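Local coordinates for RagB/SusD family nutrient uptake outer membrane protein (Bacteroides thetaiotaomicron, PDB 7KV2) that probably binds beta-glucan at the cell surface as a SusD-family outer-membrane protein and so serves nutrient glycan uptake, at residues His58-Ala63 with Tyr109-Cys114; Lys113-Gly118 with Asn156-Phe161; Gly118-Asn123 with Pro166-Asn171. All blocks are in the same frame, centred on the assembly; numbering follows the deposited sequence.

Contact 1. Residues His58-Ala63 with Tyr109-Cys114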
loop_
_atom_site.group_PDB
_atom_site.type_symbol
_atom_site.label_atom_id
_atom_site.label_comp_id
_atom_site.label_asym_id
_atom_site.label_seq_id
_atom_site.Cartn_x
_atom_site.Cartn_y
_atom_site.Cartn_z
ATOM N N HIS A 58 4.076 -3.662 9.612
ATOM C CA HIS A 58 5.213 -2.744 9.383
ATOM C C HIS A 58 6.466 -3.523 9.022
ATOM O O HIS A 58 7.497 -2.931 9.037
ATOM C CB HIS A 58 5.464 -1.773 10.545
ATOM C CG HIS A 58 5.840 -2.403 11.845
ATOM N ND1 HIS A 58 7.135 -2.766 12.168
ATOM C CD2 HIS A 58 5.084 -2.714 12.911
ATOM C CE1 HIS A 58 7.142 -3.298 13.387
ATOM N NE2 HIS A 58 5.908 -3.253 13.870
ATOM N N TRP A 59 6.376 -4.789 8.626
ATOM C CA TRP A 59 7.568 -5.611 8.286
ATOM C C TRP A 59 8.021 -5.558 6.826
ATOM O O TRP A 59 9.230 -5.576 6.623
ATOM C CB TRP A 59 7.282 -7.080 8.661
ATOM C CG TRP A 59 7.280 -7.326 10.137
ATOM C CD1 TRP A 59 7.419 -6.417 11.144
ATOM C CD2 TRP A 59 7.083 -8.610 10.778
ATOM N NE1 TRP A 59 7.326 -7.044 12.361
ATOM C CE2 TRP A 59 7.112 -8.386 12.170
ATOM C CE3 TRP A 59 6.883 -9.909 10.305
ATOM C CZ2 TRP A 59 6.965 -9.423 13.097
ATOM C CZ3 TRP A 59 6.759 -10.937 11.217
ATOM C CH2 TRP A 59 6.804 -10.694 12.590
ATOM N N PRO A 60 7.135 -5.686 5.801
ATOM C CA PRO A 60 7.556 -6.130 4.476
ATOM C C PRO A 60 8.550 -5.238 3.733
ATOM O O PRO A 60 9.325 -5.744 2.913
ATOM C CB PRO A 60 6.279 -6.270 3.623
ATOM C CG PRO A 60 5.167 -5.743 4.444
ATOM C CD PRO A 60 5.680 -5.566 5.862
ATOM N N ASP A 61 8.623 -3.962 4.103
ATOM C CA ASP A 61 9.627 -3.044 3.517
ATOM C C ASP A 61 11.064 -3.503 3.866
ATOM O O ASP A 61 12.011 -3.196 3.090
ATOM C CB ASP A 61 9.328 -1.605 3.955
ATOM C CG ASP A 61 9.437 -1.387 5.454
ATOM O OD1 ASP A 61 8.810 -2.160 6.238
ATOM O OD2 ASP A 61 10.090 -0.389 5.827
ATOM N N TRP A 62 11.254 -4.251 4.957
ATOM C CA TRP A 62 12.573 -4.849 5.292
ATOM C C TRP A 62 12.369 -5.977 6.303
ATOM O O TRP A 62 12.216 -5.700 7.518
ATOM C CB TRP A 62 13.560 -3.794 5.781
ATOM C CG TRP A 62 14.845 -4.322 6.338
ATOM C CD1 TRP A 62 15.314 -4.103 7.600
ATOM C CD2 TRP A 62 15.788 -5.209 5.710
ATOM N NE1 TRP A 62 16.493 -4.760 7.794
ATOM C CE2 TRP A 62 16.827 -5.425 6.644
ATOM C CE3 TRP A 62 15.872 -5.822 4.453
ATOM C CZ2 TRP A 62 17.914 -6.257 6.377
ATOM C CZ3 TRP A 62 16.944 -6.641 4.180
ATOM C CH2 TRP A 62 17.940 -6.871 5.143
ATOM N N ALA A 63 12.351 -7.221 5.811
ATOM C CA ALA A 63 12.084 -8.400 6.650
ATOM C C ALA A 63 12.557 -9.662 5.914
ATOM O O ALA A 63 12.476 -9.712 4.656
ATOM C CB ALA A 63 10.604 -8.465 6.966
ATOM N N TYR A 109 9.797 -13.052 -1.688
ATOM C CA TYR A 109 9.405 -14.061 -0.667
ATOM C C TYR A 109 9.135 -13.388 0.693
ATOM O O TYR A 109 8.341 -13.929 1.480
ATOM C CB TYR A 109 10.513 -15.120 -0.661
ATOM C CG TYR A 109 10.187 -16.456 -0.038
ATOM C CD1 TYR A 109 8.911 -16.777 0.394
ATOM C CD2 TYR A 109 11.188 -17.404 0.105
ATOM C CE1 TYR A 109 8.646 -18.004 0.987
ATOM C CE2 TYR A 109 10.929 -18.640 0.678
ATOM C CZ TYR A 109 9.659 -18.932 1.127
ATOM O OH TYR A 109 9.369 -20.153 1.685
ATOM N N GLY A 110 9.721 -12.217 0.957
ATOM C CA GLY A 110 9.528 -11.494 2.236
ATOM C C GLY A 110 8.056 -11.231 2.520
ATOM O O GLY A 110 7.572 -11.476 3.652
ATOM N N LEU A 111 7.324 -10.777 1.517
ATOM C CA LEU A 111 5.933 -10.319 1.705
ATOM C C LEU A 111 5.077 -11.530 2.062
ATOM O O LEU A 111 4.195 -11.429 2.883
ATOM C CB LEU A 111 5.445 -9.635 0.415
ATOM C CG LEU A 111 3.977 -9.210 0.404
ATOM C CD1 LEU A 111 3.706 -8.179 1.484
ATOM C CD2 LEU A 111 3.580 -8.647 -0.954
ATOM N N TRP A 112 5.324 -12.654 1.398
ATOM C CA TRP A 112 4.641 -13.937 1.693
ATOM C C TRP A 112 4.838 -14.278 3.183
ATOM O O TRP A 112 3.868 -14.528 3.864
ATOM C CB TRP A 112 5.224 -14.985 0.741
ATOM C CG TRP A 112 4.700 -16.372 0.979
ATOM C CD1 TRP A 112 4.964 -17.200 2.040
ATOM C CD2 TRP A 112 3.810 -17.083 0.115
ATOM N NE1 TRP A 112 4.271 -18.380 1.894
ATOM C CE2 TRP A 112 3.550 -18.336 0.732
ATOM C CE3 TRP A 112 3.192 -16.793 -1.106
ATOM C CZ2 TRP A 112 2.727 -19.289 0.135
ATOM C CZ3 TRP A 112 2.359 -17.729 -1.679
ATOM C CH2 TRP A 112 2.143 -18.968 -1.063
ATOM N N LYS A 113 6.065 -14.230 3.667
ATOM C CA LYS A 113 6.430 -14.611 5.049
ATOM C C LYS A 113 5.807 -13.609 6.022
ATOM O O LYS A 113 5.298 -14.039 7.051
ATOM C CB LYS A 113 7.941 -14.669 5.228
ATOM C CG LYS A 113 8.622 -15.820 4.493
ATOM C CD LYS A 113 10.130 -15.746 4.562
ATOM C CE LYS A 113 10.830 -16.791 3.701
ATOM N NZ LYS A 113 12.304 -16.596 3.688
ATOM N N CYS A 114 5.753 -12.318 5.661
ATOM C CA CYS A 114 5.089 -11.306 6.519
ATOM C C CYS A 114 3.591 -11.569 6.600
ATOM O O CYS A 114 3.023 -11.456 7.717
ATOM C CB CYS A 114 5.365 -9.884 6.031
ATOM S SG CYS A 114 7.097 -9.415 6.065
#
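The first turn of helix 110-130, in the alpha-helical, TPR-like part of this SusD-family protein, packs against a type I beta turn running from W59 to W62, and C114 is the residue that packs against the turn and the residue after it. C114 SG lies 3.5 Å from W59 CB, close to the plane of the indole and at its edge, 3.7 Å from P60 CA and 3.7 Å from A63 CB. The torsion that sets SG anti to the carbonyl carbon (chi1 -62°) aims the sulphur out of the helix toward W59, P60 and A63. Alongside, the proline ring meets the leucine of the same helical turn, P60 CB standing 3.9 Å from L111 CD1, with P60 CG just beyond; the two side chains run at a slant to each other. G110 has no side chain, which lets A63 come in close: A63 O is 4.2 Å from G110 CA. No hydrogen bond joins the two segments, so the fit is one of shape and apolar surface. The turn is closed by a backbone hydrogen bond from W62 N to W59 O, 2.9 Å. Y109 occupies the N-cap position, and E66 accepts from the backbone N of both Y109 and G110. W157 of helix 137-162 lies against P60, L111 and C114, while the W59 indole extends along helix 110-130 to S117 and R121.

Contact 2. Residues Lys113-Gly118 with Asn156-Phe161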
loop_
_atom_site.group_PDB
_atom_site.type_symbol
_atom_site.label_atom_id
_atom_site.label_comp_id
_atom_site.label_asym_id
_atom_site.label_seq_id
_atom_site.Cartn_x
_atom_site.Cartn_y
_atom_site.Cartn_z
ATOM N N LYS A 113 6.065 -14.230 3.667
ATOM C CA LYS A 113 6.430 -14.611 5.049
ATOM C C LYS A 113 5.807 -13.609 6.022
ATOM O O LYS A 113 5.298 -14.039 7.051
ATOM C CB LYS A 113 7.941 -14.669 5.228
ATOM C CG LYS A 113 8.622 -15.820 4.493
ATOM C CD LYS A 113 10.130 -15.746 4.562
ATOM C CE LYS A 113 10.830 -16.791 3.701
ATOM N NZ LYS A 113 12.304 -16.596 3.688
ATOM N N CYS A 114 5.753 -12.318 5.661
ATOM C CA CYS A 114 5.089 -11.306 6.519
ATOM C C CYS A 114 3.591 -11.569 6.600
ATOM O O CYS A 114 3.023 -11.456 7.717
ATOM C CB CYS A 114 5.365 -9.884 6.031
ATOM S SG CYS A 114 7.097 -9.415 6.065
ATOM N N ALA A 115 2.929 -11.886 5.487
ATOM C CA ALA A 115 1.475 -12.095 5.438
ATOM C C ALA A 115 1.121 -13.269 6.346
ATOM O O ALA A 115 0.175 -13.150 7.186
ATOM C CB ALA A 115 1.046 -12.366 4.032
ATOM N N TYR A 116 1.874 -14.364 6.232
ATOM C CA TYR A 116 1.531 -15.596 6.999
ATOM C C TYR A 116 1.941 -15.422 8.459
ATOM O O TYR A 116 1.249 -16.040 9.299
ATOM C CB TYR A 116 2.079 -16.852 6.313
ATOM C CG TYR A 116 1.188 -17.250 5.171
ATOM C CD1 TYR A 116 -0.084 -17.753 5.385
ATOM C CD2 TYR A 116 1.584 -17.067 3.858
ATOM C CE1 TYR A 116 -0.929 -18.076 4.335
ATOM C CE2 TYR A 116 0.761 -17.407 2.798
ATOM C CZ TYR A 116 -0.485 -17.956 3.032
ATOM O OH TYR A 116 -1.320 -18.232 1.988
ATOM N N SER A 117 2.957 -14.610 8.785
ATOM C CA SER A 117 3.286 -14.265 10.201
ATOM C C SER A 117 2.105 -13.519 10.804
ATOM O O SER A 117 1.672 -13.874 11.931
ATOM C CB SER A 117 4.556 -13.474 10.357
ATOM O OG SER A 117 5.623 -14.182 9.745
ATOM N N GLY A 118 1.564 -12.544 10.073
ATOM C CA GLY A 118 0.346 -11.833 10.484
ATOM C C GLY A 118 -0.805 -12.808 10.761
ATOM O O GLY A 118 -1.368 -12.769 11.878
ATOM N N ASN A 156 -5.290 -10.606 2.131
ATOM C CA ASN A 156 -5.444 -9.742 0.955
ATOM C C ASN A 156 -4.071 -9.557 0.299
ATOM O O ASN A 156 -4.007 -9.533 -0.940
ATOM C CB ASN A 156 -6.113 -8.420 1.359
ATOM C CG ASN A 156 -6.362 -7.559 0.158
ATOM O OD1 ASN A 156 -6.994 -8.014 -0.807
ATOM N ND2 ASN A 156 -5.859 -6.319 0.215
ATOM N N TRP A 157 -2.988 -9.470 1.071
ATOM C CA TRP A 157 -1.643 -9.295 0.475
ATOM C C TRP A 157 -1.374 -10.541 -0.408
ATOM O O TRP A 157 -0.946 -10.411 -1.550
ATOM C CB TRP A 157 -0.591 -9.183 1.569
ATOM C CG TRP A 157 -0.481 -7.859 2.284
ATOM C CD1 TRP A 157 -1.072 -6.675 1.971
ATOM C CD2 TRP A 157 0.362 -7.601 3.418
ATOM N NE1 TRP A 157 -0.660 -5.699 2.842
ATOM C CE2 TRP A 157 0.230 -6.229 3.727
ATOM C CE3 TRP A 157 1.226 -8.383 4.188
ATOM C CZ2 TRP A 157 0.888 -5.640 4.800
ATOM C CZ3 TRP A 157 1.934 -7.782 5.219
ATOM C CH2 TRP A 157 1.772 -6.417 5.505
ATOM N N VAL A 158 -1.584 -11.743 0.125
ATOM C CA VAL A 158 -1.263 -12.972 -0.664
ATOM C C VAL A 158 -2.344 -13.267 -1.697
ATOM O O VAL A 158 -1.971 -13.777 -2.760
ATOM C CB VAL A 158 -0.915 -14.181 0.222
ATOM C CG1 VAL A 158 0.505 -14.086 0.752
ATOM C CG2 VAL A 158 -1.896 -14.381 1.357
ATOM N N TRP A 159 -3.595 -12.942 -1.430
ATOM C CA TRP A 159 -4.717 -13.111 -2.386
ATOM C C TRP A 159 -4.422 -12.301 -3.654
ATOM O O TRP A 159 -4.501 -12.843 -4.802
ATOM C CB TRP A 159 -6.033 -12.725 -1.736
ATOM C CG TRP A 159 -7.251 -12.791 -2.606
ATOM C CD1 TRP A 159 -7.784 -13.908 -3.195
ATOM C CD2 TRP A 159 -8.110 -11.697 -2.971
ATOM N NE1 TRP A 159 -8.911 -13.583 -3.893
ATOM C CE2 TRP A 159 -9.123 -12.225 -3.800
ATOM C CE3 TRP A 159 -8.106 -10.320 -2.716
ATOM C CZ2 TRP A 159 -10.133 -11.432 -4.326
ATOM C CZ3 TRP A 159 -9.105 -9.529 -3.232
ATOM C CH2 TRP A 159 -10.128 -10.083 -4.013
ATOM N N LYS A 160 -4.076 -11.021 -3.480
ATOM C CA LYS A 160 -3.827 -10.148 -4.644
ATOM C C LYS A 160 -2.587 -10.618 -5.396
ATOM O O LYS A 160 -2.673 -10.667 -6.620
ATOM C CB LYS A 160 -3.730 -8.663 -4.234
ATOM C CG LYS A 160 -5.102 -8.052 -4.034
ATOM C CD LYS A 160 -5.087 -6.550 -4.064
ATOM C CE LYS A 160 -6.460 -5.999 -4.331
ATOM N NZ LYS A 160 -6.397 -4.527 -4.436
ATOM N N PHE A 161 -1.452 -10.837 -4.738
ATOM C CA PHE A 161 -0.175 -11.058 -5.451
ATOM C C PHE A 161 -0.132 -12.499 -5.993
ATOM O O PHE A 161 0.421 -12.648 -7.066
ATOM C CB PHE A 161 1.048 -10.769 -4.597
ATOM C CG PHE A 161 1.337 -9.279 -4.460
ATOM C CD1 PHE A 161 2.069 -8.596 -5.422
ATOM C CD2 PHE A 161 0.900 -8.573 -3.342
ATOM C CE1 PHE A 161 2.319 -7.229 -5.305
ATOM C CE2 PHE A 161 1.173 -7.208 -3.199
ATOM C CZ PHE A 161 1.888 -6.544 -4.174
#
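Helices 110-130 and 137-162 run roughly antiparallel here: the short axes of 113-118 and 156-161 approach to 9.3 Å, with 141° between their N-to-C directions and a signed crossing angle of -141°. The backbones come nearest at A115 and W157, whose CA atoms are 6.5 Å apart, a spacing that the small alanine permits. A115 points at the other helix and meets two residues at once: its CB is 3.7 Å from V158 CG1, while its CA lies 3.9 Å from W157 CE3 on the benzo side of the indole. Next along that side, W157 CZ3 reaches C114 CB at 4.1 Å. V158 works with both branches. CG1, anti to the carbonyl carbon (chi1 -78°), fills the place between A115 CB and the tyrosine ring, where Y116 CE2 is 3.9 Å away; CG2 lies by the phenol end, 3.9 Å from Y116 OH. That hydroxyl has its polar partner in P166, whose carbonyl oxygen it hydrogen-bonds. With an alanine in place of V158 both methyl contacts would go, which would probably leave a gap beside A115 and the Y116 ring less firmly held against turning. Within helix 110-130, K113 O takes two bonds from S117, from N and from OG (2.7 Å), which arrive on opposite faces of its carbonyl plane. Behind the pair, helix 183-200 and helix 217-231 pack on N156 and W159, while helix 70-75 touches W157 and F161.

Contact 3. Residues Gly118-Asn123 with Pro166-Asn171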
loop_
_atom_site.group_PDB
_atom_site.type_symbol
_atom_site.label_atom_id
_atom_site.label_comp_id
_atom_site.label_asym_id
_atom_site.label_seq_id
_atom_site.Cartn_x
_atom_site.Cartn_y
_atom_site.Cartn_z
ATOM N N GLY A 118 1.564 -12.544 10.073
ATOM C CA GLY A 118 0.346 -11.833 10.484
ATOM C C GLY A 118 -0.805 -12.808 10.761
ATOM O O GLY A 118 -1.368 -12.769 11.878
ATOM N N VAL A 119 -1.118 -13.663 9.796
ATOM C CA VAL A 119 -2.212 -14.664 9.881
ATOM C C VAL A 119 -2.003 -15.510 11.145
ATOM O O VAL A 119 -2.992 -15.711 11.887
ATOM C CB VAL A 119 -2.290 -15.536 8.621
ATOM C CG1 VAL A 119 -3.268 -16.668 8.838
ATOM C CG2 VAL A 119 -2.684 -14.773 7.373
ATOM N N LYS A 120 -0.796 -16.006 11.374
ATOM C CA LYS A 120 -0.494 -16.896 12.532
ATOM C C LYS A 120 -0.753 -16.129 13.829
ATOM O O LYS A 120 -1.365 -16.691 14.726
ATOM C CB LYS A 120 0.945 -17.421 12.497
ATOM C CG LYS A 120 1.173 -18.523 11.464
ATOM C CD LYS A 120 2.619 -18.943 11.244
ATOM C CE LYS A 120 2.744 -20.216 10.426
ATOM N NZ LYS A 120 4.005 -20.241 9.640
ATOM N N ARG A 121 -0.333 -14.866 13.915
ATOM C CA ARG A 121 -0.519 -14.088 15.164
ATOM C C ARG A 121 -2.003 -13.828 15.413
ATOM O O ARG A 121 -2.384 -13.848 16.597
ATOM C CB ARG A 121 0.321 -12.807 15.134
ATOM C CG ARG A 121 1.803 -13.108 15.125
ATOM C CD ARG A 121 2.589 -11.838 15.223
ATOM N NE ARG A 121 3.997 -12.118 15.324
ATOM C CZ ARG A 121 4.871 -11.299 15.837
ATOM N NH1 ARG A 121 4.491 -10.109 16.289
ATOM N NH2 ARG A 121 6.131 -11.672 15.915
ATOM N N CYS A 122 -2.800 -13.598 14.367
ATOM C CA CYS A 122 -4.274 -13.409 14.441
ATOM C C CYS A 122 -4.923 -14.702 14.988
ATOM O O CYS A 122 -5.773 -14.612 15.899
ATOM C CB CYS A 122 -4.858 -12.992 13.093
ATOM S SG CYS A 122 -4.343 -11.291 12.640
ATOM N N ASN A 123 -4.555 -15.844 14.414
ATOM C CA ASN A 123 -5.066 -17.186 14.816
ATOM C C ASN A 123 -4.731 -17.452 16.295
ATOM O O ASN A 123 -5.612 -18.008 17.013
ATOM C CB ASN A 123 -4.522 -18.244 13.849
ATOM C CG ASN A 123 -5.188 -18.173 12.492
ATOM O OD1 ASN A 123 -6.239 -17.534 12.337
ATOM N ND2 ASN A 123 -4.623 -18.898 11.537
ATOM N N PRO A 166 -2.348 -21.084 0.438
ATOM C CA PRO A 166 -2.786 -21.798 1.638
ATOM C C PRO A 166 -3.721 -20.952 2.511
ATOM O O PRO A 166 -3.482 -19.730 2.631
ATOM C CB PRO A 166 -1.510 -22.083 2.426
ATOM C CG PRO A 166 -0.374 -21.895 1.468
ATOM C CD PRO A 166 -0.888 -21.002 0.360
ATOM N N TYR A 167 -4.747 -21.576 3.105
ATOM C CA TYR A 167 -5.699 -20.905 4.024
ATOM C C TYR A 167 -5.766 -21.696 5.331
ATOM O O TYR A 167 -5.743 -22.950 5.299
ATOM C CB TYR A 167 -7.083 -20.710 3.399
ATOM C CG TYR A 167 -8.025 -19.997 4.335
ATOM C CD1 TYR A 167 -8.022 -18.609 4.413
ATOM C CD2 TYR A 167 -8.854 -20.690 5.219
ATOM C CE1 TYR A 167 -8.837 -17.930 5.306
ATOM C CE2 TYR A 167 -9.680 -20.020 6.117
ATOM C CZ TYR A 167 -9.664 -18.631 6.165
ATOM O OH TYR A 167 -10.442 -17.912 7.031
ATOM N N PHE A 168 -5.781 -20.988 6.455
ATOM C CA PHE A 168 -5.966 -21.582 7.806
ATOM C C PHE A 168 -6.484 -20.502 8.770
ATOM O O PHE A 168 -6.090 -19.314 8.643
ATOM C CB PHE A 168 -4.685 -22.298 8.246
ATOM C CG PHE A 168 -3.403 -21.493 8.313
ATOM C CD1 PHE A 168 -2.616 -21.303 7.188
ATOM C CD2 PHE A 168 -2.920 -21.021 9.528
ATOM C CE1 PHE A 168 -1.421 -20.600 7.266
ATOM C CE2 PHE A 168 -1.720 -20.320 9.609
ATOM C CZ PHE A 168 -0.977 -20.095 8.472
ATOM N N ASP A 169 -7.384 -20.883 9.689
ATOM C CA ASP A 169 -7.871 -20.010 10.802
ATOM C C ASP A 169 -7.458 -20.578 12.176
ATOM O O ASP A 169 -7.905 -20.005 13.186
ATOM C CB ASP A 169 -9.378 -19.758 10.700
ATOM C CG ASP A 169 -10.211 -21.018 10.637
ATOM O OD1 ASP A 169 -9.734 -22.065 11.131
ATOM O OD2 ASP A 169 -11.318 -20.942 10.077
ATOM N N LYS A 170 -6.642 -21.643 12.212
ATOM C CA LYS A 170 -6.004 -22.214 13.432
ATOM C C LYS A 170 -4.586 -22.661 13.067
ATOM O O LYS A 170 -4.414 -23.129 11.933
ATOM C CB LYS A 170 -6.803 -23.410 13.974
ATOM C CG LYS A 170 -8.086 -23.061 14.721
ATOM C CD LYS A 170 -7.855 -22.628 16.174
ATOM C CE LYS A 170 -8.604 -21.365 16.571
ATOM N NZ LYS A 170 -7.905 -20.139 16.100
ATOM N N ASN A 171 -3.623 -22.542 13.995
ATOM C CA ASN A 171 -2.196 -22.941 13.821
ATOM C C ASN A 171 -2.028 -24.403 14.269
ATOM O O ASN A 171 -2.150 -25.289 13.399
ATOM C CB ASN A 171 -1.256 -22.002 14.597
ATOM C CG ASN A 171 -1.472 -20.527 14.293
ATOM O OD1 ASN A 171 -1.899 -20.167 13.195
ATOM N ND2 ASN A 171 -1.195 -19.667 15.261
#
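N123 and F168 carry the close-fitting part of this contact, where the irregular chain 166-171, which follows helix 137-162, runs against helix 110-130. The N123 amide lies against the backbone of the loop. ND2 donates to F168 O at 3.3 Å, nearly straight at 173° but long and weak, and also makes a weak bond to N171 OD1. The other end of the amide faces a carbonyl: N123 OD1 and D169 O, two acceptors, stand 3.1 Å apart, and R151 of helix 137-162 supplies the hydrogen bond that OD1 receives. Beside the amide, the F168 ring bends back over the helix, CG lying between its own backbone N and carbonyl carbon (chi1 58°). V119 CG1 sits over one face, off toward the rim and 4.0 Å from F168 CE2, whereas K120 CG approaches in the ring plane at the edge.

On the solvent side K120 and N171 are exposed and K170 partly so. Despite its exposed position, N171 gives the one bond across the contact that is not weak, its ND2 reaching K120 O at 3.0 Å and 173°; K120 O lies in the amide plane of N171, though ND2 is tilted from the carbonyl plane. K120 runs extended past the ring, its end leading away from the loop, so its methylene stem does the touching. The K170 chain doubles back, bringing NZ to D169 O, 2.9 Å away and in the carbonyl plane on a lone pair, and only weakly to N123 O at 3.3 Å. The chemistry is thus mostly amide-to-backbone: side-chain groups from both partners engage main-chain carbonyls, which ties an irregular chain to the helix without any strand or helix pairing.

All three contacts use helix 110-130 in successive pieces: its first turn in contact 1, the next turns in contact 2 and its middle in contact 3. Centres of contacts 1 and 2 lie about 9 Å apart, those of 2 and 3 about 11 Å, and those of 1 and 3 about 16 Å. Contacts 1 and 2 share K113 and C114, and 2 and 3 share G118. Along the chain contact 1 closes before contact 3 opens, while the segments of 2 and 3 alternate. The helix thus joins an early loop, helix 137-162 and the loop after it into one body in the N-terminal, TPR-like part of the protein; all three contacts lie on one side of the chain's centre.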